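Local coordinates for protein EchA1_1 (Mycobacterium avium subsp. paratuberculosis, PDB 3R9T) that probably hydrates enoyl-CoA thioesters to 3-hydroxyacyl-CoA as a member of the crotonase family, a step of fatty acid metabolism, at residues Leu82-Pro85 with Glu89-Phe92; Tyr95-Ile100 with Pro231-Thr236. All blocks are in the same frame, centred on the assembly; numbering follows the deposited sequence.

Contact 1 of 2, residues Leu82-Pro85 with Glu89-Phe92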
# COMPACT_ATOMS: atom_id res chain seq x y z
N LEU B 82 19.24 -21.38 10.26
CA LEU B 82 18.42 -20.84 11.34
C LEU B 82 17.05 -21.47 11.35
O LEU B 82 16.33 -21.40 12.35
CB LEU B 82 18.32 -19.32 11.22
CG LEU B 82 19.70 -18.63 11.31
CD1 LEU B 82 19.54 -17.12 11.29
CD2 LEU B 82 20.50 -19.06 12.54
N TYR B 83 16.71 -22.14 10.25
CA TYR B 83 15.37 -22.62 10.01
C TYR B 83 15.10 -23.96 10.69
O TYR B 83 15.99 -24.55 11.30
CB TYR B 83 15.09 -22.67 8.50
CG TYR B 83 15.99 -23.56 7.66
CD1 TYR B 83 15.88 -24.95 7.72
CD2 TYR B 83 16.92 -23.02 6.77
CE1 TYR B 83 16.68 -25.78 6.94
CE2 TYR B 83 17.74 -23.85 5.98
CZ TYR B 83 17.61 -25.23 6.07
OH TYR B 83 18.40 -26.08 5.30
N HIS B 84 13.85 -24.41 10.63
CA HIS B 84 13.47 -25.73 11.15
C HIS B 84 14.21 -26.74 10.28
O HIS B 84 14.00 -26.76 9.08
CB HIS B 84 11.96 -25.93 11.00
CG HIS B 84 11.42 -27.14 11.70
ND1 HIS B 84 11.97 -28.40 11.56
CD2 HIS B 84 10.33 -27.30 12.49
CE1 HIS B 84 11.27 -29.27 12.27
NE2 HIS B 84 10.27 -28.63 12.84
N PRO B 85 15.07 -27.57 10.89
CA PRO B 85 15.88 -28.44 10.02
C PRO B 85 15.11 -29.38 9.10
O PRO B 85 15.64 -29.77 8.06
CB PRO B 85 16.74 -29.27 10.99
CG PRO B 85 16.43 -28.80 12.35
CD PRO B 85 15.36 -27.76 12.32
N GLU B 89 11.15 -25.09 4.04
CA GLU B 89 10.13 -24.35 3.31
C GLU B 89 9.38 -23.37 4.21
O GLU B 89 8.73 -22.46 3.70
CB GLU B 89 9.13 -25.28 2.60
CG GLU B 89 8.11 -25.98 3.50
CD GLU B 89 8.67 -27.18 4.24
OE1 GLU B 89 9.90 -27.36 4.22
OE2 GLU B 89 7.87 -27.93 4.84
N TRP B 90 9.48 -23.53 5.54
CA TRP B 90 8.81 -22.59 6.46
C TRP B 90 9.63 -21.34 6.75
O TRP B 90 9.14 -20.40 7.39
CB TRP B 90 8.48 -23.27 7.79
CG TRP B 90 7.43 -24.35 7.69
CD1 TRP B 90 6.55 -24.55 6.67
CD2 TRP B 90 7.15 -25.36 8.66
NE1 TRP B 90 5.74 -25.63 6.95
CE2 TRP B 90 6.09 -26.13 8.17
CE3 TRP B 90 7.69 -25.66 9.92
CZ2 TRP B 90 5.56 -27.21 8.88
CZ3 TRP B 90 7.17 -26.73 10.62
CH2 TRP B 90 6.12 -27.50 10.10
N GLY B 91 10.88 -21.34 6.31
CA GLY B 91 11.78 -20.22 6.52
C GLY B 91 12.17 -19.94 7.96
O GLY B 91 12.03 -20.79 8.86
N PHE B 92 12.63 -18.71 8.17
CA PHE B 92 13.14 -18.21 9.43
C PHE B 92 12.16 -18.42 10.57
O PHE B 92 10.98 -18.11 10.43
CB PHE B 92 13.43 -16.73 9.24
CG PHE B 92 14.05 -16.04 10.40
CD1 PHE B 92 15.43 -16.07 10.58
CD2 PHE B 92 13.29 -15.23 11.23
CE1 PHE B 92 16.03 -15.38 11.61
CE2 PHE B 92 13.88 -14.54 12.26
CZ PHE B 92 15.26 -14.62 12.45
O HOH W 1 11.86 -23.42 8.95

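Contact 2 of 2, residues Tyr95-Ile100 with Pro231-Thr236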
# COMPACT_ATOMS: atom_id res chain seq x y z
N TYR B 95 8.47 -19.86 10.70
CA TYR B 95 7.34 -18.93 10.85
C TYR B 95 7.07 -18.03 9.65
O TYR B 95 5.93 -17.87 9.26
CB TYR B 95 7.57 -18.05 12.09
CG TYR B 95 6.37 -17.23 12.55
CD1 TYR B 95 5.44 -17.77 13.43
CD2 TYR B 95 6.20 -15.90 12.16
CE1 TYR B 95 4.36 -17.05 13.88
CE2 TYR B 95 5.09 -15.16 12.59
CZ TYR B 95 4.20 -15.73 13.49
OH TYR B 95 3.09 -15.05 13.95
N VAL B 96 8.12 -17.42 9.08
CA VAL B 96 7.92 -16.32 8.11
C VAL B 96 7.43 -16.74 6.73
O VAL B 96 6.93 -15.90 5.97
CB VAL B 96 9.16 -15.42 7.96
CG1 VAL B 96 9.57 -14.81 9.30
CG2 VAL B 96 10.32 -16.16 7.27
N ARG B 97 7.59 -18.02 6.40
CA ARG B 97 7.02 -18.61 5.18
C ARG B 97 6.18 -19.83 5.56
O ARG B 97 6.20 -20.84 4.86
CB ARG B 97 8.15 -19.02 4.23
CG ARG B 97 7.77 -19.17 2.79
CD ARG B 97 9.06 -19.34 1.99
NE ARG B 97 8.86 -19.43 0.55
CZ ARG B 97 9.83 -19.67 -0.33
NH1 ARG B 97 11.09 -19.86 0.08
NH2 ARG B 97 9.56 -19.73 -1.63
N HIS B 98 5.44 -19.72 6.66
CA HIS B 98 4.62 -20.80 7.19
C HIS B 98 3.18 -20.33 7.32
O HIS B 98 2.70 -20.02 8.40
CB HIS B 98 5.16 -21.22 8.54
CG HIS B 98 4.60 -22.50 9.07
ND1 HIS B 98 5.15 -23.13 10.16
CD2 HIS B 98 3.56 -23.27 8.67
CE1 HIS B 98 4.47 -24.24 10.41
NE2 HIS B 98 3.50 -24.34 9.52
N PHE B 99 2.48 -20.30 6.20
CA PHE B 99 1.10 -19.88 6.19
C PHE B 99 0.23 -20.92 6.90
O PHE B 99 0.30 -22.13 6.60
CB PHE B 99 0.56 -19.70 4.76
CG PHE B 99 -0.88 -19.28 4.74
CD1 PHE B 99 -1.22 -17.95 4.87
CD2 PHE B 99 -1.90 -20.23 4.67
CE1 PHE B 99 -2.56 -17.55 4.90
CE2 PHE B 99 -3.24 -19.85 4.68
CZ PHE B 99 -3.57 -18.51 4.80
N ILE B 100 -0.57 -20.41 7.82
CA ILE B 100 -1.67 -21.16 8.43
C ILE B 100 -2.97 -20.37 8.29
O ILE B 100 -2.98 -19.13 8.23
CB ILE B 100 -1.40 -21.56 9.90
CG1 ILE B 100 -1.41 -20.35 10.85
CG2 ILE B 100 -0.11 -22.40 9.99
CD1 ILE B 100 -1.52 -20.77 12.34
N PRO B 231 8.25 -14.29 -5.81
CA PRO B 231 9.34 -13.54 -6.44
C PRO B 231 10.24 -12.85 -5.42
O PRO B 231 11.44 -12.81 -5.60
CB PRO B 231 8.61 -12.53 -7.33
CG PRO B 231 7.30 -13.19 -7.61
CD PRO B 231 6.94 -13.88 -6.33
N GLY B 232 9.64 -12.32 -4.36
CA GLY B 232 10.40 -11.72 -3.26
C GLY B 232 11.35 -12.69 -2.60
O GLY B 232 12.51 -12.35 -2.36
N TRP B 233 10.86 -13.90 -2.30
CA TRP B 233 11.72 -14.93 -1.73
C TRP B 233 12.85 -15.30 -2.67
O TRP B 233 13.99 -15.44 -2.26
CB TRP B 233 10.93 -16.18 -1.35
CG TRP B 233 10.05 -15.99 -0.14
CD1 TRP B 233 8.69 -16.16 -0.08
CD2 TRP B 233 10.46 -15.62 1.20
NE1 TRP B 233 8.23 -15.90 1.18
CE2 TRP B 233 9.29 -15.58 1.99
CE3 TRP B 233 11.68 -15.32 1.80
CZ2 TRP B 233 9.30 -15.25 3.35
CZ3 TRP B 233 11.70 -14.98 3.16
CH2 TRP B 233 10.51 -14.94 3.91
N ASP B 234 12.50 -15.51 -3.94
CA ASP B 234 13.48 -15.86 -4.96
C ASP B 234 14.58 -14.79 -5.07
O ASP B 234 15.77 -15.13 -5.09
CB ASP B 234 12.79 -16.05 -6.30
CG ASP B 234 11.94 -17.30 -6.36
OD1 ASP B 234 11.99 -18.13 -5.43
OD2 ASP B 234 11.21 -17.45 -7.37
N ARG B 235 14.18 -13.51 -5.13
CA ARG B 235 15.16 -12.39 -5.21
C ARG B 235 16.00 -12.29 -3.96
O ARG B 235 17.20 -12.06 -4.05
CB ARG B 235 14.49 -11.05 -5.50
CG ARG B 235 13.95 -10.97 -6.89
CD ARG B 235 13.36 -9.62 -7.19
NE ARG B 235 12.65 -9.69 -8.46
CZ ARG B 235 11.33 -9.65 -8.62
NH1 ARG B 235 10.52 -9.45 -7.58
NH2 ARG B 235 10.81 -9.76 -9.84
N THR B 236 15.38 -12.48 -2.81
CA THR B 236 16.12 -12.47 -1.54
C THR B 236 17.18 -13.57 -1.47
O THR B 236 18.33 -13.31 -1.12
CB THR B 236 15.15 -12.60 -0.34
OG1 THR B 236 14.23 -11.50 -0.35
CG2 THR B 236 15.93 -12.66 0.99
O HOH W 2 11.83 -19.42 -3.20

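Contact 1 of 2, residues Leu82-Pro85 with Glu89-Phe92
Tyr83 and His84 face Gly91 where two short loop segments run closest: the CA atoms of Tyr83 and Phe92 are 5.0 Å apart, while those of His84 and Trp90 are spaced at 7.3 Å, which shows the segments diverging toward the turn that joins them. A water bridges the wider part: it accepts from His84 N at 2.8 Å and donates to Gly91 O at 2.6 Å, so both main-chain groups are satisfied although they do not bond to each other directly. Gly91 has a positive phi of 66°, a value that favours glycine, and CB of Tyr83 packs against Gly91 O at 3.6 Å, whereas the phenol ring of Tyr83 leads away.

This fold-back lies in the long loop between helix 73-77 and strand 104-108 of the crotonase fold. Its inner end reaches the pocket, where Leu82 touches the bound benzoic acid. There CD1 of Leu82 meets the edge of the Phe92 ring, 3.9 Å from CE1 and close to the ring plane; the two side chains run alongside each other in the same direction.

At the other end His84 and Trp90 form an offset edge-to-face pair, the indole presenting its edge to the imidazole face with planes at 85° and CD2 of His84 3.7 Å from CZ3 of Trp90. His84 has CG anti to its backbone N (chi1 -170°), which carries the imidazole over to the indole. Both imidazole nitrogens are engaged, NE2 with Asp43 OD1 and ND1 with Asp86 N, and this fixes the ring's rotation.

Contact 2 of 2, residues Tyr95-Ile100 with Pro231-Thr236
Arg97 and Trp233 carry most of the contact through a stack of guanidinium on indole. The planes differ by 19° and the centres lie 4.0 Å apart, with CG of Trp233 over the centre of the guanidinium. The cation-pi component is off-centre: CZ of Arg97 stands 30° off the normal of the five-membered ring. A CH-pi contact is better centred, because CD of Arg97 sits 3.7 Å from the centroid of that same ring and only 12° off its normal. NE of Arg97 makes the shortest approach, 3.3 Å to CD1 of Trp233. These contacts follow from the arginine chain, extended from CG to NE, which runs across the indole face in the direction opposite to the tryptophan side chain, so methylenes and charged end both lie on the ring.

At the far end of the indole, CG2 of Val96 adds an apolar contact, 3.6 Å from CH2 of Trp233.

Polar links gather at the guanidinium end. NH2 of Arg97 forms a salt bridge with Glu230 and also donates to a water at 2.8 Å; the water in turn donates to OD1 of Asp234 at 2.6 Å. The direct bridge to Glu230 and the water link to Asp234, whose OD1 lies 4.8 Å from NH2 of Arg97, probably steady the guanidinium in its position on the ring.

Helix 230-243 is thereby packed on the loop leading to strand 104-108. Phe151 of helix 149-156 meets Trp233 edge-to-face, and Trp233 also touches Arg152 of that helix, while helix 115-122 receives Val96 through Leu119 and Ala122.

From the N terminus, the chain leaves helix 73-77 and contact 1 folds the loop back on itself, only three residues separating its segments. It closes before contact 2 opens, so the two are in series, neither nested nor crossed. Contact 2 closes a far longer loop: 130 residues, including most of the later strands and helices, intervene before helix 230-243 returns to 95-100. Their centres are 10 Å apart and they touch directly, with Trp90 O probably accepting a hydrogen bond from Arg97 N at 3.0 Å and His98 stacking on Trp90. Contact 1 holds the loop 82-92 together and contact 2 joins 95-100 to helix 230-243; helix 35-50 flanks both.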